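Local coordinates for protein LacI family sugar-binding transcriptional regulator (PDB 4RK0) that binds the sugar ribose in a cleft between two lobes and, like its LacI-family relatives, probably regulates transcription by binding DNA, at residues 134-138 with 139-143; 213-216 with 217-221. All blocks are in the same frame, centred on the assembly; numbering follows the deposited sequence.

Both contacts are local turns in the same periplasmic-binding-protein-like region, and both reach the bound ribose, though their centres lie about 20 Å apart. Contact 1 (134-138 with 139-143) is a surface contact where the loop after strand 127-132 turns into helix 138-150; its chemistry is that of a helix start, with backbone bonds, two bridging waters and N-H donors aimed at the sugar. Contact 2 (213-216 with 217-221) is buried, follows strand 209-211, and combines one 3-10 bond between its segments and apolar packing with a carboxylate that accepts from the sugar. The two touch through Arg143 and Tyr213, a cation-pi pair, and Arg143 and Asp214 share the ribose O3 hydroxyl.

Contact 1. Residues 134-138 with 139-143; sequences PHAPV and NIQQR. With RIB (alpha-D-ribofuranose), chain E.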
ATOM      1  N   PRO A 134      -2.813  20.357  -8.737  1.00 36.52           N
ATOM      2  CA  PRO A 134      -2.308  21.726  -8.871  1.00 32.58           C
ATOM      3  C   PRO A 134      -0.967  21.861  -8.209  1.00 25.89           C
ATOM      4  O   PRO A 134      -0.637  21.049  -7.358  1.00 29.61           O
ATOM      5  CB  PRO A 134      -3.370  22.548  -8.124  1.00 40.38           C
ATOM      6  CG  PRO A 134      -3.854  21.634  -7.052  1.00 38.71           C
ATOM      7  CD  PRO A 134      -3.892  20.275  -7.733  1.00 50.25           C
ATOM      8  N   HIS A 135      -0.182  22.887  -8.586  1.00 32.51           N
ATOM      9  CA  HIS A 135       1.168  23.128  -8.034  1.00 39.83           C
ATOM     10  C   HIS A 135       1.888  21.817  -7.855  1.00 33.05           C
ATOM     11  O   HIS A 135       2.357  21.458  -6.777  1.00 34.67           O
ATOM     12  CB  HIS A 135       1.117  23.937  -6.725  1.00 32.82           C
ATOM     13  CG  HIS A 135       0.181  25.104  -6.799  1.00 45.79           C
ATOM     14  ND1 HIS A 135       0.261  26.055  -7.798  1.00 58.93           N
ATOM     15  CD2 HIS A 135      -0.870  25.460  -6.023  1.00 79.91           C
ATOM     16  CE1 HIS A 135      -0.691  26.955  -7.623  1.00 65.05           C
ATOM     17  NE2 HIS A 135      -1.391  26.616  -6.554  1.00 82.28           N
ATOM     18  N   ALA A 136       1.964  21.109  -8.959  1.00 30.36           N
ATOM     19  CA  ALA A 136       2.490  19.757  -8.971  1.00 37.46           C
ATOM     20  C   ALA A 136       3.975  19.752  -8.647  1.00 37.49           C
ATOM     21  O   ALA A 136       4.676  20.686  -9.018  1.00 30.39           O
ATOM     22  CB  ALA A 136       2.250  19.157 -10.346  1.00 27.69           C
ATOM     23  N   PRO A 137       4.475  18.692  -7.976  1.00 33.40           N
ATOM     24  CA  PRO A 137       5.918  18.510  -7.865  1.00 30.35           C
ATOM     25  C   PRO A 137       6.573  18.477  -9.226  1.00 30.52           C
ATOM     26  O   PRO A 137       5.913  18.180 -10.218  1.00 26.27           O
ATOM     27  CB  PRO A 137       6.055  17.161  -7.156  1.00 36.62           C
ATOM     28  CG  PRO A 137       4.797  17.034  -6.371  1.00 38.53           C
ATOM     29  CD  PRO A 137       3.735  17.672  -7.211  1.00 31.76           C
ATOM     30  N   VAL A 138       7.864  18.826  -9.286  1.00 29.24           N
ATOM     31  CA  VAL A 138       8.524  18.983 -10.582  1.00 34.35           C
ATOM     32  C   VAL A 138       8.532  17.700 -11.429  1.00 28.19           C
ATOM     33  O   VAL A 138       8.277  17.761 -12.624  1.00 25.38           O
ATOM     34  CB  VAL A 138       9.961  19.525 -10.412  1.00 34.40           C
ATOM     35  CG1 VAL A 138      10.675  19.568 -11.749  1.00 33.69           C
ATOM     36  CG2 VAL A 138       9.897  20.932  -9.803  1.00 39.22           C
ATOM     37  N   ASN A 139       8.762  16.551 -10.791  1.00 26.27           N
ATOM     38  CA  ASN A 139       8.770  15.296 -11.495  1.00 31.80           C
ATOM     39  C   ASN A 139       7.439  15.048 -12.193  1.00 30.00           C
ATOM     40  O   ASN A 139       7.401  14.632 -13.343  1.00 28.04           O
ATOM     41  CB  ASN A 139       9.182  14.145 -10.545  1.00 27.76           C
ATOM     42  CG  ASN A 139       8.156  13.864  -9.433  1.00 45.18           C
ATOM     43  OD1 ASN A 139       7.609  14.774  -8.777  1.00 25.91           O
ATOM     44  ND2 ASN A 139       7.942  12.581  -9.171  1.00 27.62           N
ATOM     45  N   ILE A 140       6.351  15.403 -11.525  1.00 23.87           N
ATOM     46  CA  ILE A 140       5.030  15.205 -12.088  1.00 26.14           C
ATOM     47  C   ILE A 140       4.765  16.210 -13.201  1.00 28.33           C
ATOM     48  O   ILE A 140       4.288  15.824 -14.261  1.00 25.38           O
ATOM     49  CB  ILE A 140       3.950  15.249 -11.000  1.00 28.91           C
ATOM     50  CG1 ILE A 140       4.121  13.997 -10.134  1.00 36.17           C
ATOM     51  CG2 ILE A 140       2.585  15.314 -11.649  1.00 29.18           C
ATOM     52  CD1 ILE A 140       3.395  14.020  -8.809  1.00 34.96           C
ATOM     53  N   GLN A 141       5.181  17.466 -12.984  1.00 29.06           N
ATOM     54  CA  GLN A 141       5.038  18.501 -13.973  1.00 37.78           C
ATOM     55  C   GLN A 141       5.760  18.089 -15.243  1.00 31.75           C
ATOM     56  O   GLN A 141       5.246  18.283 -16.324  1.00 29.23           O
ATOM     57  CB  GLN A 141       5.596  19.860 -13.467  1.00 30.62           C
ATOM     58  CG  GLN A 141       5.124  21.033 -14.329  1.00 44.23           C
ATOM     59  CD  GLN A 141       3.631  21.327 -14.192  1.00 40.71           C
ATOM     60  OE1 GLN A 141       2.912  21.513 -15.184  1.00 37.30           O
ATOM     61  NE2 GLN A 141       3.157  21.372 -12.961  1.00 35.42           N
ATOM     62  N   GLN A 142       6.948  17.500 -15.109  1.00 31.77           N
ATOM     63  CA  GLN A 142       7.653  16.985 -16.288  1.00 41.31           C
ATOM     64  C   GLN A 142       6.852  16.001 -17.156  1.00 25.67           C
ATOM     65  O   GLN A 142       7.091  15.896 -18.356  1.00 28.12           O
ATOM     66  CB  GLN A 142       8.979  16.348 -15.885  1.00 30.50           C
ATOM     67  CG  GLN A 142       9.997  17.336 -15.336  1.00 41.17           C
ATOM     68  CD  GLN A 142      10.522  18.292 -16.398  1.00 53.83           C
ATOM     69  OE1 GLN A 142      10.163  19.471 -16.435  1.00 46.66           O
ATOM     70  NE2 GLN A 142      11.379  17.783 -17.263  1.00 51.05           N
ATOM     71  N   ARG A 143       5.923  15.251 -16.577  1.00 28.36           N
ATOM     72  CA  ARG A 143       5.116  14.353 -17.384  1.00 28.91           C
ATOM     73  C   ARG A 143       4.190  15.129 -18.306  1.00 28.71           C
ATOM     74  O   ARG A 143       3.991  14.779 -19.477  1.00 29.05           O
ATOM     75  CB  ARG A 143       4.285  13.437 -16.495  1.00 22.96           C
ATOM     76  CG  ARG A 143       5.096  12.465 -15.667  1.00 24.62           C
ATOM     77  CD  ARG A 143       4.287  11.773 -14.577  1.00 21.99           C
ATOM     78  NE  ARG A 143       5.190  11.221 -13.575  1.00 23.78           N
ATOM     79  CZ  ARG A 143       4.822  10.694 -12.423  1.00 23.87           C
ATOM     80  NH1 ARG A 143       3.517  10.535 -12.138  1.00 24.80           N
ATOM     81  NH2 ARG A 143       5.755  10.265 -11.578  1.00 25.91           N
TER
HETATM   82  O5  RIB E 401       1.928   7.526  -7.951  1.00 29.42           O
HETATM   83  C5  RIB E 401       2.523   8.371  -6.978  1.00 42.42           C
HETATM   84  C4  RIB E 401       3.193   9.426  -7.746  1.00 60.23           C
HETATM   85  O4  RIB E 401       3.755  10.487  -6.931  1.00 31.87           O
HETATM   86  C3  RIB E 401       4.195   8.525  -8.440  1.00 24.60           C
HETATM   87  O3  RIB E 401       3.854   8.684  -9.819  1.00 23.42           O
HETATM   88  C2  RIB E 401       5.513   9.102  -7.916  1.00 23.02           C
HETATM   89  O2  RIB E 401       6.438   9.319  -8.952  1.00 22.43           O
HETATM   90  C1  RIB E 401       5.176  10.325  -7.044  1.00 43.37           C
HETATM   91  O1  RIB E 401       5.916  11.475  -7.419  1.00 33.90           O
HETATM   92  O   HOH W   1       4.659  22.490 -10.975  1.00 33.47           O
HETATM   93  O   HOH W   2       1.092  22.223 -11.568  1.00 40.31           O
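Two backbone bonds tie Pro137 and Val138 to the first turn of helix 138-150. Gln141 N gives its hydrogen to Pro137 O at 2.9 Å and Gln142 N to Val138 O at 2.8 Å, both nearly straight. The carbonyl of Pro137, the N-cap residue, is thus held chiefly by Gln141 N, with a weak second bond from Ile140 N.

Apolar packing covers the same turn. The ring of Pro137 and the side chain of Ile140 run side by side in one direction, CD of the proline 4.0 Å from CD1 of the isoleucine, while Ile140 CG2 rests against Ala136 CB.

Water fastens the loop to Gln141. With CG anti to its backbone N (chi1 -165°) and a bend at chi2, this side chain folds back toward Ala136, and its NE2 donates to two waters, one of them bound by Ala136 O and the other by Ala136 N.

Two side chains of the helix, Asn139 and Arg143, reach the ribose. Asn139 ND2 donates to O1 at 2.9 Å, its OD1 lying 3.3 Å from Pro137 CB. Arg143, extended from CG to NE, brings its guanidinium up edge-on: NH1 and NH2 both bond to O3, and NH2 also to O2 at 2.9 Å. Ile140 CG1 lies over one face of that group, towards its rim, while a salt bridge from NE to Asp109 and a bond from NH1 to Ile185 O fix its rotation. This is a helix N-terminus lining the sugar cleft of a periplasmic-binding-protein fold.

Contact 2. Residues 213-216 with 217-221; sequences YDNV and DMCEY. With RIB (alpha-D-ribofuranose), chain E.
A short 3-10 turn, 217-220, follows the sugar-binding loop after strand 209-211, and the contact joins the two. Cys219 N donates to Val216 O at 3.1 Å, the i+3 to i bond of such a turn. Its N-H points well at the oxygen (165°), but the donor stands 47° out of the carbonyl plane.

Cys219 directs its CB back at the loop, and SG lies 3.4 Å from Val216 O, a plain contact. The apolar touches are made by Val216 CG2, 4.2 Å from Cys219 SG and, more loosely, 4.4 Å from Met218 CB. A chi1 of -62° places CG1 opposite the carbonyl carbon and leaves CG2 facing the start of the 3-10 segment. Asn215 OD1 comes alongside Cys219 CB at 4.1 Å, although its polar partner is Arg267. Within the turn, Met218 packs on Met218 of the second subunit.

On the loop side, Asp214 turns its carboxylate to the ribose: O3 donates to OD1 at 2.6 Å, while O5 lies so close to OD2 that the distance is doubtful. Gln231 NE2 also bonds to OD1. Asp187 OD2 accepts from Val216 N, two residues after Asp214, helping to place the loop. Arg143 meets the same O3 as a donor, and O2 besides, while Asn139 serves O1. The O3 hydroxyl thus accepts from the arginine while donating to the aspartate, a pairing that probably fixes its orientation.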
ATOM      1  N   TYR A 213      -0.184   6.191 -15.033  1.00 24.48           N
ATOM      2  CA  TYR A 213       1.228   6.297 -14.808  1.00 26.77           C
ATOM      3  C   TYR A 213       1.666   5.608 -13.497  1.00 23.34           C
ATOM      4  O   TYR A 213       1.125   5.879 -12.418  1.00 28.10           O
ATOM      5  CB  TYR A 213       1.620   7.769 -14.817  1.00 21.12           C
ATOM      6  CG  TYR A 213       3.054   8.035 -15.236  1.00 18.23           C
ATOM      7  CD1 TYR A 213       4.122   7.760 -14.377  1.00 21.36           C
ATOM      8  CD2 TYR A 213       3.348   8.596 -16.472  1.00 26.22           C
ATOM      9  CE1 TYR A 213       5.440   8.002 -14.765  1.00 22.05           C
ATOM     10  CE2 TYR A 213       4.667   8.885 -16.832  1.00 22.69           C
ATOM     11  CZ  TYR A 213       5.703   8.563 -15.972  1.00 30.75           C
ATOM     12  OH  TYR A 213       7.029   8.794 -16.327  1.00 31.39           O
ATOM     13  N   ASP A 214       2.632   4.710 -13.630  1.00 20.25           N
ATOM     14  CA  ASP A 214       3.393   4.040 -12.548  1.00 20.00           C
ATOM     15  C   ASP A 214       3.543   2.541 -12.789  1.00 26.59           C
ATOM     16  O   ASP A 214       4.588   1.958 -12.512  1.00 21.95           O
ATOM     17  CB  ASP A 214       2.822   4.183 -11.144  1.00 22.80           C
ATOM     18  CG  ASP A 214       2.988   5.584 -10.532  1.00 23.31           C
ATOM     19  OD1 ASP A 214       3.848   6.370 -10.994  1.00 25.40           O
ATOM     20  OD2 ASP A 214       2.313   5.840  -9.497  1.00 27.00           O
ATOM     21  N   ASN A 215       2.461   1.931 -13.220  1.00 24.68           N
ATOM     22  CA  ASN A 215       2.336   0.490 -13.296  1.00 22.27           C
ATOM     23  C   ASN A 215       2.351  -0.180 -11.965  1.00 33.95           C
ATOM     24  O   ASN A 215       3.025  -1.174 -11.773  1.00 24.62           O
ATOM     25  CB  ASN A 215       3.378  -0.116 -14.203  1.00 19.67           C
ATOM     26  CG  ASN A 215       3.069  -1.568 -14.565  1.00 28.05           C
ATOM     27  OD1 ASN A 215       1.931  -1.923 -14.767  1.00 27.78           O
ATOM     28  ND2 ASN A 215       4.091  -2.395 -14.631  1.00 28.54           N
ATOM     29  N   VAL A 216       1.527   0.316 -11.059  1.00 27.24           N
ATOM     30  CA  VAL A 216       1.409  -0.313  -9.751  1.00 29.20           C
ATOM     31  C   VAL A 216       0.712  -1.672  -9.979  1.00 31.07           C
ATOM     32  O   VAL A 216       0.149  -1.930 -11.036  1.00 24.88           O
ATOM     33  CB  VAL A 216       0.638   0.562  -8.722  1.00 27.28           C
ATOM     34  CG1 VAL A 216       1.361   1.898  -8.458  1.00 32.67           C
ATOM     35  CG2 VAL A 216      -0.790   0.834  -9.161  1.00 30.74           C
ATOM     36  N   ASP A 217       0.758  -2.535  -8.992  1.00 31.20           N
ATOM     37  CA  ASP A 217       0.326  -3.925  -9.204  1.00 37.92           C
ATOM     38  C   ASP A 217      -1.155  -4.022  -9.536  1.00 27.65           C
ATOM     39  O   ASP A 217      -1.559  -4.845 -10.377  1.00 30.70           O
ATOM     40  CB  ASP A 217       0.697  -4.784  -7.989  1.00 37.29           C
ATOM     41  CG  ASP A 217       2.029  -5.489  -8.170  1.00113.53           C
ATOM     42  OD1 ASP A 217       2.258  -6.051  -9.262  1.00 84.42           O
ATOM     43  OD2 ASP A 217       2.850  -5.487  -7.230  1.00 67.20           O
ATOM     44  N   MET A 218      -1.949  -3.143  -8.927  1.00 28.23           N
ATOM     45  CA  MET A 218      -3.395  -3.082  -9.169  1.00 29.68           C
ATOM     46  C   MET A 218      -3.820  -2.860 -10.624  1.00 29.29           C
ATOM     47  O   MET A 218      -4.989  -3.070 -10.935  1.00 25.80           O
ATOM     48  CB  MET A 218      -4.084  -2.005  -8.300  1.00 30.58           C
ATOM     49  CG  MET A 218      -4.578  -2.469  -6.921  1.00 63.69           C
ATOM     50  SD  MET A 218      -5.568  -3.975  -6.822  1.00 25.61           S
ATOM     51  CE  MET A 218      -7.215  -3.472  -7.128  1.00 34.92           C
ATOM     52  N   CYS A 219      -2.907  -2.388 -11.489  1.00 28.55           N
ATOM     53  CA  CYS A 219      -3.253  -2.126 -12.889  1.00 22.82           C
ATOM     54  C   CYS A 219      -3.865  -3.364 -13.577  1.00 19.58           C
ATOM     55  O   CYS A 219      -4.716  -3.248 -14.454  1.00 24.79           O
ATOM     56  CB  CYS A 219      -2.023  -1.652 -13.644  1.00 27.55           C
ATOM     57  SG  CYS A 219      -1.536   0.068 -13.237  1.00 26.90           S
ATOM     58  N   GLU A 220      -3.386  -4.537 -13.186  1.00 23.36           N
ATOM     59  CA  GLU A 220      -3.814  -5.813 -13.798  1.00 26.72           C
ATOM     60  C   GLU A 220      -5.085  -6.386 -13.158  1.00 32.28           C
ATOM     61  O   GLU A 220      -5.630  -7.353 -13.662  1.00 35.58           O
ATOM     62  CB  GLU A 220      -2.690  -6.833 -13.688  1.00 27.27           C
ATOM     63  CG  GLU A 220      -1.358  -6.366 -14.279  1.00 42.19           C
ATOM     64  CD  GLU A 220      -0.320  -7.461 -14.409  1.00 66.35           C
ATOM     65  OE1 GLU A 220      -0.351  -8.427 -13.621  1.00 99.73           O
ATOM     66  OE2 GLU A 220       0.554  -7.337 -15.295  1.00 67.08           O
ATOM     67  N   TYR A 221      -5.543  -5.790 -12.059  1.00 27.71           N
ATOM     68  CA  TYR A 221      -6.749  -6.217 -11.335  1.00 29.89           C
ATOM     69  C   TYR A 221      -7.987  -5.339 -11.492  1.00 38.03           C
ATOM     70  O   TYR A 221      -9.077  -5.696 -11.057  1.00 38.64           O
ATOM     71  CB  TYR A 221      -6.395  -6.412  -9.857  1.00 23.59           C
ATOM     72  CG  TYR A 221      -5.290  -7.371  -9.719  1.00 26.44           C
ATOM     73  CD1 TYR A 221      -3.940  -6.966  -9.760  1.00 24.03           C
ATOM     74  CD2 TYR A 221      -5.562  -8.732  -9.584  1.00 27.39           C
ATOM     75  CE1 TYR A 221      -2.913  -7.895  -9.648  1.00 26.88           C
ATOM     76  CE2 TYR A 221      -4.552  -9.653  -9.488  1.00 27.34           C
ATOM     77  CZ  TYR A 221      -3.223  -9.243  -9.519  1.00 30.48           C
ATOM     78  OH  TYR A 221      -2.266 -10.231  -9.416  1.00 31.54           O
TER
HETATM   79  O5  RIB E 401       1.928   7.526  -7.951  1.00 29.42           O
HETATM   80  C5  RIB E 401       2.523   8.371  -6.978  1.00 42.42           C
HETATM   81  C4  RIB E 401       3.193   9.426  -7.746  1.00 60.23           C
HETATM   82  O4  RIB E 401       3.755  10.487  -6.931  1.00 31.87           O
HETATM   83  C3  RIB E 401       4.195   8.525  -8.440  1.00 24.60           C
HETATM   84  O3  RIB E 401       3.854   8.684  -9.819  1.00 23.42           O
HETATM   85  C2  RIB E 401       5.513   9.102  -7.916  1.00 23.02           C
HETATM   86  O2  RIB E 401       6.438   9.319  -8.952  1.00 22.43           O
HETATM   87  C1  RIB E 401       5.176  10.325  -7.044  1.00 43.37           C
HETATM   88  O1  RIB E 401       5.916  11.475  -7.419  1.00 33.90           O